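Local coordinates for putative PAS/PAC sensor protein (Nakamurella multipartita DSM 44233, PDB 6HMJ), which is a blue-light receptor that holds flavin mononucleotide, binds RNA and regulates translation, at residues R136-Q141 and G178-L183; W163-S166 and K171-D174. All coordinates share one frame; numbering follows the deposited sequence.

In the fold
Both interactions lie in the ANTAR domain, a small helical unit that sits between an N-terminal PAS module and the flavin-binding one. Interaction 1 joins the long helix 114-149 to helix 172-185; interaction 2 lies within the loop in sequence that interaction 1 closes, where helix 154-167 turns into that same helix 172-185. Their centres are 11 Å apart, and the two regions touch where CD1 of Ile139, a residue that faces away from 178-183, packs 3.9 Å from CG of Leu172. The flavin pocket lies elsewhere, in the C-terminal PAS module, but helix 351-372, which follows that module, reaches back to 163-166: Trp163 and His164 are hydrogen-bonded to Gln362 and Gln359.

Interaction 1 of 2, residues R136-Q141 and G178-L183; sequences RSEIDQ and GMIEGL
Ile180 pushes its CD1 methyl against the side of helix 114-149, where it meets Glu138 and Gln141, one turn apart. The nearest approach is to the backbone: CD1 of Ile180 lies 3.5 Å from the carbonyl O of Glu138, with CB of that glutamate at 4.2 Å. Gln141 supplies the other wall. Its CG stands anti to the backbone N (chi1 -178°) and the chain stays extended beyond it, which carries the amide across the isoleucine at a slant. CD of Gln141 comes within 4.0 Å of Ile180 CD1, while NE2 of Gln141 lies 4.0 Å from CG2 of Ile180, the other branch. With CG1 beside the backbone N and CD1 stretched out beyond it (chi2 172°), Ile180 reaches both partners. The contact is a helix-to-helix packing inside the ANTAR domain, a fold in which a long coiled-coil helix runs into a small three-helix bundle; helix 114-149 is the long member here. Cutting Gln141 back to an alanine would probably open a gap beside CD1 and CG2 of Ile180 and leave the group that now bonds to NE2 without its mate. Farther out, Glu138 OE2 and Glu181 OE2 stand 5.3 Å apart, a proximity likely to be mildly unfavourable. On the far side of the long helix from Ile180, Asp140 has a long ion pair within its own helix: NE of Arg136 is 3.8 Å from OD1 of Asp140, which lies at the guanidinium edge. The second subunit packs against this helix, Asp140 on Asp140 of the partner chain and Gln141 on Met147 of that chain.

Interaction 2 of 2, residues W163-S166 and K171-D174; sequences WHSS and KLRD
A tight helix-loop-helix corner of the ANTAR domain brings the end of helix 154-167 against the start of helix 172-185, with Lys171 as the N-cap residue of the second helix. Ser165 and Leu172 carry the contact, their CA atoms 5.3 Å apart. So close an approach is consistent with the small size of the serine, whose CB lies 4.0 Å from both N and CA of Leu172. The hydroxyl faces the incoming backbone, yet its polar partner is in its own helix, where OG is hydrogen-bonded to the carbonyl O of Leu161; a first torsion of -60°, with OG beside the backbone N, lets it reach that carbonyl. OG meets Leu172 by packing contact. Leu172 turns its side chain along the corner, CG anti to the backbone N (chi1 174°), where it touches Phe158 and Leu161 of the preceding helix. Lys171 starts its side chain away from Ser165 and contributes chiefly backbone, its carbonyl O accepting a weak bond from N of Asp174 in the first turn. Of the two leucine methyls, CD1 is the one beside the serine, 3.6 Å from Ser165 OG.

Interaction 1 of 2, residues R136-Q141 and G178-L183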
loop_
_atom_site.group_PDB
_atom_site.type_symbol
_atom_site.label_atom_id
_atom_site.label_comp_id
_atom_site.label_asym_id
_atom_site.label_seq_id
_atom_site.Cartn_x
_atom_site.Cartn_y
_atom_site.Cartn_z
ATOM N N ARG A 136 -1.433 -10.747 -3.372
ATOM C CA ARG A 136 -0.020 -10.471 -3.131
ATOM C C ARG A 136 0.274 -8.986 -3.311
ATOM O O ARG A 136 1.119 -8.423 -2.605
ATOM C CB ARG A 136 0.859 -11.314 -4.058
ATOM C CG ARG A 136 2.362 -11.141 -3.820
ATOM C CD ARG A 136 2.667 -11.448 -2.353
ATOM N NE ARG A 136 4.073 -11.717 -2.043
ATOM C CZ ARG A 136 4.606 -12.934 -1.918
ATOM N NH1 ARG A 136 3.865 -14.024 -2.087
ATOM N NH2 ARG A 136 5.890 -13.063 -1.614
ATOM N N SER A 137 -0.411 -8.336 -4.258
ATOM C CA SER A 137 -0.163 -6.923 -4.524
ATOM C C SER A 137 -0.614 -6.047 -3.361
ATOM O O SER A 137 0.037 -5.043 -3.047
ATOM C CB SER A 137 -0.874 -6.502 -5.809
ATOM O OG SER A 137 -2.278 -6.640 -5.678
ATOM N N GLU A 138 -1.723 -6.402 -2.709
ATOM C CA GLU A 138 -2.190 -5.602 -1.584
ATOM C C GLU A 138 -1.291 -5.785 -0.369
ATOM O O GLU A 138 -0.984 -4.815 0.335
ATOM C CB GLU A 138 -3.635 -5.958 -1.241
ATOM C CG GLU A 138 -4.651 -5.336 -2.177
ATOM C CD GLU A 138 -6.071 -5.503 -1.681
ATOM O OE1 GLU A 138 -6.391 -6.592 -1.161
ATOM O OE2 GLU A 138 -6.863 -4.543 -1.799
ATOM N N ILE A 139 -0.851 -7.017 -0.107
ATOM C CA ILE A 139 0.104 -7.237 0.973
ATOM C C ILE A 139 1.392 -6.474 0.698
ATOM O O ILE A 139 1.972 -5.856 1.599
ATOM C CB ILE A 139 0.363 -8.743 1.161
ATOM C CG1 ILE A 139 -0.909 -9.427 1.671
ATOM C CG2 ILE A 139 1.536 -8.962 2.117
ATOM C CD1 ILE A 139 -0.773 -10.926 1.894
ATOM N N ASP A 140 1.861 -6.501 -0.551
ATOM C CA ASP A 140 3.065 -5.759 -0.907
ATOM C C ASP A 140 2.867 -4.260 -0.713
ATOM O O ASP A 140 3.774 -3.564 -0.241
ATOM C CB ASP A 140 3.464 -6.067 -2.351
ATOM C CG ASP A 140 4.050 -7.458 -2.507
ATOM O OD1 ASP A 140 4.502 -8.029 -1.491
ATOM O OD2 ASP A 140 4.063 -7.978 -3.643
ATOM N N GLN A 141 1.692 -3.741 -1.081
ATOM C CA GLN A 141 1.414 -2.323 -0.877
ATOM C C GLN A 141 1.373 -1.988 0.610
ATOM O O GLN A 141 1.976 -1.004 1.055
ATOM C CB GLN A 141 0.095 -1.943 -1.549
ATOM C CG GLN A 141 -0.255 -0.466 -1.432
ATOM C CD GLN A 141 -1.504 -0.101 -2.208
ATOM O OE1 GLN A 141 -2.041 -0.913 -2.957
ATOM N NE2 GLN A 141 -1.975 1.126 -2.026
ATOM N N GLY A 178 -7.804 -4.196 4.901
ATOM C CA GLY A 178 -8.413 -3.294 5.861
ATOM C C GLY A 178 -7.551 -2.082 6.151
ATOM O O GLY A 178 -8.061 -0.971 6.314
ATOM N N MET A 179 -6.232 -2.276 6.213
ATOM C CA MET A 179 -5.334 -1.164 6.499
ATOM C C MET A 179 -5.312 -0.164 5.348
ATOM O O MET A 179 -5.262 1.051 5.575
ATOM C CB MET A 179 -3.922 -1.686 6.769
ATOM C CG MET A 179 -2.956 -0.625 7.260
ATOM S SD MET A 179 -1.234 -1.121 7.076
ATOM C CE MET A 179 -0.945 -0.616 5.383
ATOM N N ILE A 180 -5.346 -0.654 4.109
ATOM C CA ILE A 180 -5.296 0.239 2.957
ATOM C C ILE A 180 -6.602 1.013 2.829
ATOM O O ILE A 180 -6.606 2.245 2.720
ATOM C CB ILE A 180 -4.981 -0.560 1.678
ATOM C CG1 ILE A 180 -3.623 -1.255 1.816
ATOM C CG2 ILE A 180 -4.999 0.354 0.461
ATOM C CD1 ILE A 180 -3.302 -2.227 0.697
ATOM N N GLU A 181 -7.732 0.302 2.840
ATOM C CA GLU A 181 -9.028 0.969 2.769
ATOM C C GLU A 181 -9.214 1.934 3.935
ATOM O O GLU A 181 -9.670 3.068 3.745
ATOM C CB GLU A 181 -10.145 -0.073 2.742
ATOM C CG GLU A 181 -10.150 -0.932 1.482
ATOM C CD GLU A 181 -11.145 -2.076 1.550
ATOM O OE1 GLU A 181 -11.748 -2.279 2.624
ATOM O OE2 GLU A 181 -11.324 -2.773 0.527
ATOM N N GLY A 182 -8.860 1.504 5.147
ATOM C CA GLY A 182 -9.051 2.357 6.311
ATOM C C GLY A 182 -8.176 3.594 6.272
ATOM O O GLY A 182 -8.637 4.707 6.543
ATOM N N LEU A 183 -6.894 3.415 5.943
ATOM C CA LEU A 183 -5.983 4.551 5.855
ATOM C C LEU A 183 -6.465 5.556 4.817
ATOM O O LEU A 183 -6.391 6.771 5.036
ATOM C CB LEU A 183 -4.573 4.062 5.518
ATOM C CG LEU A 183 -3.506 5.129 5.270
ATOM C CD1 LEU A 183 -3.273 5.967 6.513
ATOM C CD2 LEU A 183 -2.213 4.480 4.815
#

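Interaction 2 of 2, residues W163-S166 and K171-D174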
loop_
_atom_site.group_PDB
_atom_site.type_symbol
_atom_site.label_atom_id
_atom_site.label_comp_id
_atom_site.label_asym_id
_atom_site.label_seq_id
_atom_site.Cartn_x
_atom_site.Cartn_y
_atom_site.Cartn_z
ATOM N N TRP A 163 1.973 -9.537 13.128
ATOM C CA TRP A 163 1.598 -9.297 14.519
ATOM C C TRP A 163 0.183 -8.744 14.615
ATOM O O TRP A 163 -0.645 -9.252 15.380
ATOM C CB TRP A 163 2.598 -8.336 15.163
ATOM C CG TRP A 163 2.188 -7.854 16.519
ATOM C CD1 TRP A 163 1.860 -6.575 16.873
ATOM C CD2 TRP A 163 2.060 -8.643 17.707
ATOM N NE1 TRP A 163 1.537 -6.521 18.206
ATOM C CE2 TRP A 163 1.651 -7.777 18.741
ATOM C CE3 TRP A 163 2.250 -9.999 17.995
ATOM C CZ2 TRP A 163 1.431 -8.222 20.042
ATOM C CZ3 TRP A 163 2.030 -10.439 19.289
ATOM C CH2 TRP A 163 1.625 -9.554 20.295
ATOM N N HIS A 164 -0.117 -7.702 13.835
ATOM C CA HIS A 164 -1.433 -7.078 13.907
ATOM C C HIS A 164 -2.517 -7.974 13.324
ATOM O O HIS A 164 -3.681 -7.875 13.727
ATOM C CB HIS A 164 -1.405 -5.730 13.191
ATOM C CG HIS A 164 -0.540 -4.712 13.868
ATOM N ND1 HIS A 164 -0.554 -4.517 15.232
ATOM C CD2 HIS A 164 0.372 -3.842 13.373
ATOM C CE1 HIS A 164 0.306 -3.565 15.547
ATOM N NE2 HIS A 164 0.881 -3.140 14.438
ATOM N N SER A 165 -2.161 -8.845 12.378
ATOM C CA SER A 165 -3.104 -9.863 11.926
ATOM C C SER A 165 -3.451 -10.814 13.063
ATOM O O SER A 165 -4.619 -11.165 13.260
ATOM C CB SER A 165 -2.518 -10.630 10.744
ATOM O OG SER A 165 -2.240 -9.755 9.666
ATOM N N SER A 166 -2.441 -11.232 13.826
ATOM C CA SER A 166 -2.675 -12.094 14.978
ATOM C C SER A 166 -3.532 -11.391 16.025
ATOM O O SER A 166 -4.527 -11.948 16.504
ATOM C CB SER A 166 -1.332 -12.521 15.575
ATOM O OG SER A 166 -1.504 -13.491 16.589
ATOM N N LYS A 171 -6.748 -12.870 8.974
ATOM C CA LYS A 171 -5.735 -13.339 8.043
ATOM C C LYS A 171 -4.982 -12.151 7.460
ATOM O O LYS A 171 -5.574 -11.116 7.138
ATOM C CB LYS A 171 -6.351 -14.169 6.919
ATOM C CG LYS A 171 -6.892 -15.518 7.358
ATOM C CD LYS A 171 -7.037 -16.447 6.160
ATOM C CE LYS A 171 -7.537 -17.823 6.560
ATOM N NZ LYS A 171 -7.639 -18.737 5.382
ATOM N N LEU A 172 -3.665 -12.312 7.331
ATOM C CA LEU A 172 -2.777 -11.264 6.846
ATOM C C LEU A 172 -3.353 -10.513 5.654
ATOM O O LEU A 172 -3.257 -9.283 5.589
ATOM C CB LEU A 172 -1.425 -11.871 6.464
ATOM C CG LEU A 172 -0.420 -10.925 5.807
ATOM C CD1 LEU A 172 -0.153 -9.735 6.708
ATOM C CD2 LEU A 172 0.873 -11.652 5.475
ATOM N N ARG A 173 -3.950 -11.232 4.703
ATOM C CA ARG A 173 -4.476 -10.568 3.514
ATOM C C ARG A 173 -5.675 -9.693 3.860
ATOM O O ARG A 173 -5.840 -8.606 3.294
ATOM C CB ARG A 173 -4.850 -11.598 2.448
ATOM C CG ARG A 173 -5.935 -12.576 2.855
ATOM C CD ARG A 173 -6.185 -13.590 1.752
ATOM N NE ARG A 173 -7.258 -14.523 2.090
ATOM C CZ ARG A 173 -7.087 -15.678 2.730
ATOM N NH1 ARG A 173 -5.879 -16.065 3.118
ATOM N NH2 ARG A 173 -8.136 -16.449 2.986
ATOM N N ASP A 174 -6.517 -10.141 4.795
ATOM C CA ASP A 174 -7.651 -9.324 5.213
ATOM C C ASP A 174 -7.182 -8.082 5.958
ATOM O O ASP A 174 -7.718 -6.988 5.754
ATOM C CB ASP A 174 -8.599 -10.140 6.089
ATOM C CG ASP A 174 -9.207 -11.308 5.352
ATOM O OD1 ASP A 174 -9.430 -11.183 4.131
ATOM O OD2 ASP A 174 -9.470 -12.344 5.998
#